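Local coordinates for protein hemoglobin subunit beta (Mustelus griseus, PDB 1GCW) that carries oxygen on heme iron from the gills to the peripheral tissues as the beta subunit of a tetrameric shark hemoglobin, at residues Asp9-Thr14 and Gly118-Phe123. Numbering follows the deposited sequence.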
loop_
_atom_site.group_PDB
_atom_site.type_symbol
_atom_site.label_atom_id
_atom_site.label_comp_id
_atom_site.label_asym_id
_atom_site.label_seq_id
_atom_site.Cartn_x
_atom_site.Cartn_y
_atom_site.Cartn_z
ATOM N N ASP B 9 10.544 -0.137 -28.987
ATOM C CA ASP B 9 10.856 -1.373 -29.694
ATOM C C ASP B 9 10.533 -2.599 -28.859
ATOM O O ASP B 9 9.823 -3.497 -29.308
ATOM C CB ASP B 9 12.344 -1.419 -30.061
ATOM C CG ASP B 9 12.685 -0.532 -31.240
ATOM O OD1 ASP B 9 11.803 -0.331 -32.108
ATOM O OD2 ASP B 9 13.838 -0.040 -31.291
ATOM N N GLU B 10 11.075 -2.626 -27.644
ATOM C CA GLU B 10 10.892 -3.740 -26.725
ATOM C C GLU B 10 9.438 -4.131 -26.490
ATOM O O GLU B 10 9.097 -5.314 -26.519
ATOM C CB GLU B 10 11.552 -3.415 -25.384
ATOM C CG GLU B 10 11.346 -4.478 -24.319
ATOM C CD GLU B 10 11.847 -5.836 -24.754
ATOM O OE1 GLU B 10 12.557 -5.925 -25.780
ATOM O OE2 GLU B 10 11.532 -6.818 -24.065
ATOM N N ILE B 11 8.582 -3.146 -26.246
ATOM C CA ILE B 11 7.176 -3.437 -25.999
ATOM C C ILE B 11 6.478 -3.964 -27.256
ATOM O O ILE B 11 5.960 -5.087 -27.267
ATOM C CB ILE B 11 6.417 -2.182 -25.489
ATOM C CG1 ILE B 11 7.304 -1.382 -24.530
ATOM C CG2 ILE B 11 5.116 -2.599 -24.801
ATOM C CD1 ILE B 11 7.460 -2.003 -23.152
ATOM N N SER B 12 6.481 -3.150 -28.311
ATOM C CA SER B 12 5.845 -3.498 -29.581
ATOM C C SER B 12 6.358 -4.798 -30.187
ATOM O O SER B 12 5.581 -5.582 -30.725
ATOM C CB SER B 12 6.041 -2.366 -30.579
ATOM O OG SER B 12 7.380 -1.915 -30.544
ATOM N N LYS B 13 7.666 -5.019 -30.110
ATOM C CA LYS B 13 8.265 -6.232 -30.654
ATOM C C LYS B 13 7.787 -7.456 -29.878
ATOM O O LYS B 13 7.694 -8.558 -30.425
ATOM C CB LYS B 13 9.794 -6.135 -30.585
ATOM C CG LYS B 13 10.523 -7.466 -30.387
ATOM C CD LYS B 13 11.869 -7.268 -29.690
ATOM C CE LYS B 13 12.995 -7.040 -30.691
ATOM N NZ LYS B 13 13.797 -8.276 -30.915
ATOM N N THR B 14 7.485 -7.255 -28.600
ATOM C CA THR B 14 7.028 -8.344 -27.745
ATOM C C THR B 14 5.572 -8.691 -28.044
ATOM O O THR B 14 5.197 -9.864 -28.091
ATOM C CB THR B 14 7.166 -7.974 -26.243
ATOM O OG1 THR B 14 8.549 -8.031 -25.861
ATOM C CG2 THR B 14 6.365 -8.948 -25.371
ATOM N N GLY B 118 12.906 -3.272 -16.102
ATOM C CA GLY B 118 12.604 -1.874 -15.869
ATOM C C GLY B 118 11.776 -1.261 -16.975
ATOM O O GLY B 118 11.010 -0.329 -16.731
ATOM N N ILE B 119 11.924 -1.769 -18.195
ATOM C CA ILE B 119 11.165 -1.242 -19.334
ATOM C C ILE B 119 9.701 -1.612 -19.155
ATOM O O ILE B 119 8.808 -0.779 -19.299
ATOM C CB ILE B 119 11.674 -1.825 -20.679
ATOM C CG1 ILE B 119 12.989 -1.148 -21.078
ATOM C CG2 ILE B 119 10.645 -1.589 -21.782
ATOM C CD1 ILE B 119 13.757 -1.898 -22.157
ATOM N N TRP B 120 9.470 -2.875 -18.828
ATOM C CA TRP B 120 8.126 -3.379 -18.600
ATOM C C TRP B 120 7.508 -2.762 -17.352
ATOM O O TRP B 120 6.319 -2.477 -17.322
ATOM C CB TRP B 120 8.184 -4.890 -18.481
ATOM C CG TRP B 120 8.369 -5.490 -19.813
ATOM C CD1 TRP B 120 9.535 -5.949 -20.359
ATOM C CD2 TRP B 120 7.366 -5.627 -20.822
ATOM N NE1 TRP B 120 9.317 -6.362 -21.653
ATOM C CE2 TRP B 120 7.994 -6.175 -21.963
ATOM C CE3 TRP B 120 5.993 -5.337 -20.874
ATOM C CZ2 TRP B 120 7.296 -6.440 -23.146
ATOM C CZ3 TRP B 120 5.298 -5.599 -22.052
ATOM C CH2 TRP B 120 5.953 -6.147 -23.173
ATOM N N ASP B 121 8.318 -2.554 -16.320
ATOM C CA ASP B 121 7.821 -1.944 -15.094
ATOM C C ASP B 121 7.324 -0.549 -15.436
ATOM O O ASP B 121 6.251 -0.138 -15.008
ATOM C CB ASP B 121 8.934 -1.837 -14.052
ATOM C CG ASP B 121 8.429 -1.347 -12.711
ATOM O OD1 ASP B 121 8.595 -0.149 -12.395
ATOM O OD2 ASP B 121 7.859 -2.171 -11.973
ATOM N N LYS B 122 8.116 0.174 -16.217
ATOM C CA LYS B 122 7.762 1.524 -16.621
ATOM C C LYS B 122 6.477 1.520 -17.439
ATOM O O LYS B 122 5.628 2.398 -17.288
ATOM C CB LYS B 122 8.895 2.144 -17.450
ATOM C CG LYS B 122 8.520 3.458 -18.124
ATOM C CD LYS B 122 9.744 4.299 -18.443
ATOM C CE LYS B 122 9.372 5.497 -19.309
ATOM N NZ LYS B 122 10.575 6.201 -19.829
ATOM N N PHE B 123 6.334 0.527 -18.307
ATOM C CA PHE B 123 5.149 0.440 -19.152
ATOM C C PHE B 123 3.870 0.186 -18.360
ATOM O O PHE B 123 2.849 0.825 -18.596
ATOM C CB PHE B 123 5.338 -0.660 -20.206
ATOM C CG PHE B 123 4.079 -1.014 -20.959
ATOM C CD1 PHE B 123 3.552 -0.144 -21.911
ATOM C CD2 PHE B 123 3.429 -2.222 -20.723
ATOM C CE1 PHE B 123 2.396 -0.471 -22.621
ATOM C CE2 PHE B 123 2.272 -2.558 -21.427
ATOM C CZ PHE B 123 1.755 -1.679 -22.378
#
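I11 overlaps two aromatic rings at once: its CD1 lies over the six-membered ring of W120, 4.1 Å from the centroid and only 3° off the ring normal, while its CG2 lies over the F123 ring, 4.0 Å from that centroid. Both are CH-pi contacts, made where the segments 9-14 and 118-123 of the A and H helices of the globin fold cross at -84°, their axes 10.4 Å apart. The branch holding CG2 is anti to the backbone N and the one ending in CD1 is anti to the carbonyl carbon, which, with the further turn at chi2, lets the two methyls lie over different rings. Packing is tight at I11 CD1, which sits 3.5 Å from CG2 of I119 and also touches CB of F123.

The W120 indole reaches across to the A helix, CG anti to its own carbonyl carbon (chi1 -75°). T14 meets the ring at its edge, with CB in the indole plane and 3.5 Å from CZ2. At the pyrrole side NE1 gives a weak hydrogen bond to OE2 of E10, its geometry doubtful because the place of OE2 is less certain. That carboxylate also forms a salt bridge with R108 of helix 93-108, on which the side chains of T14 and W120 also rest. With W120 cut back to an alanine, the space between the helices is likely to be left partly unfilled, CD1 of I11 to lose the ring face it lies on, and the edge contact at T14 to be lost. The T14 hydroxyl is engaged within its own helix, OG1 donating to the backbone O of E10 at 2.8 Å.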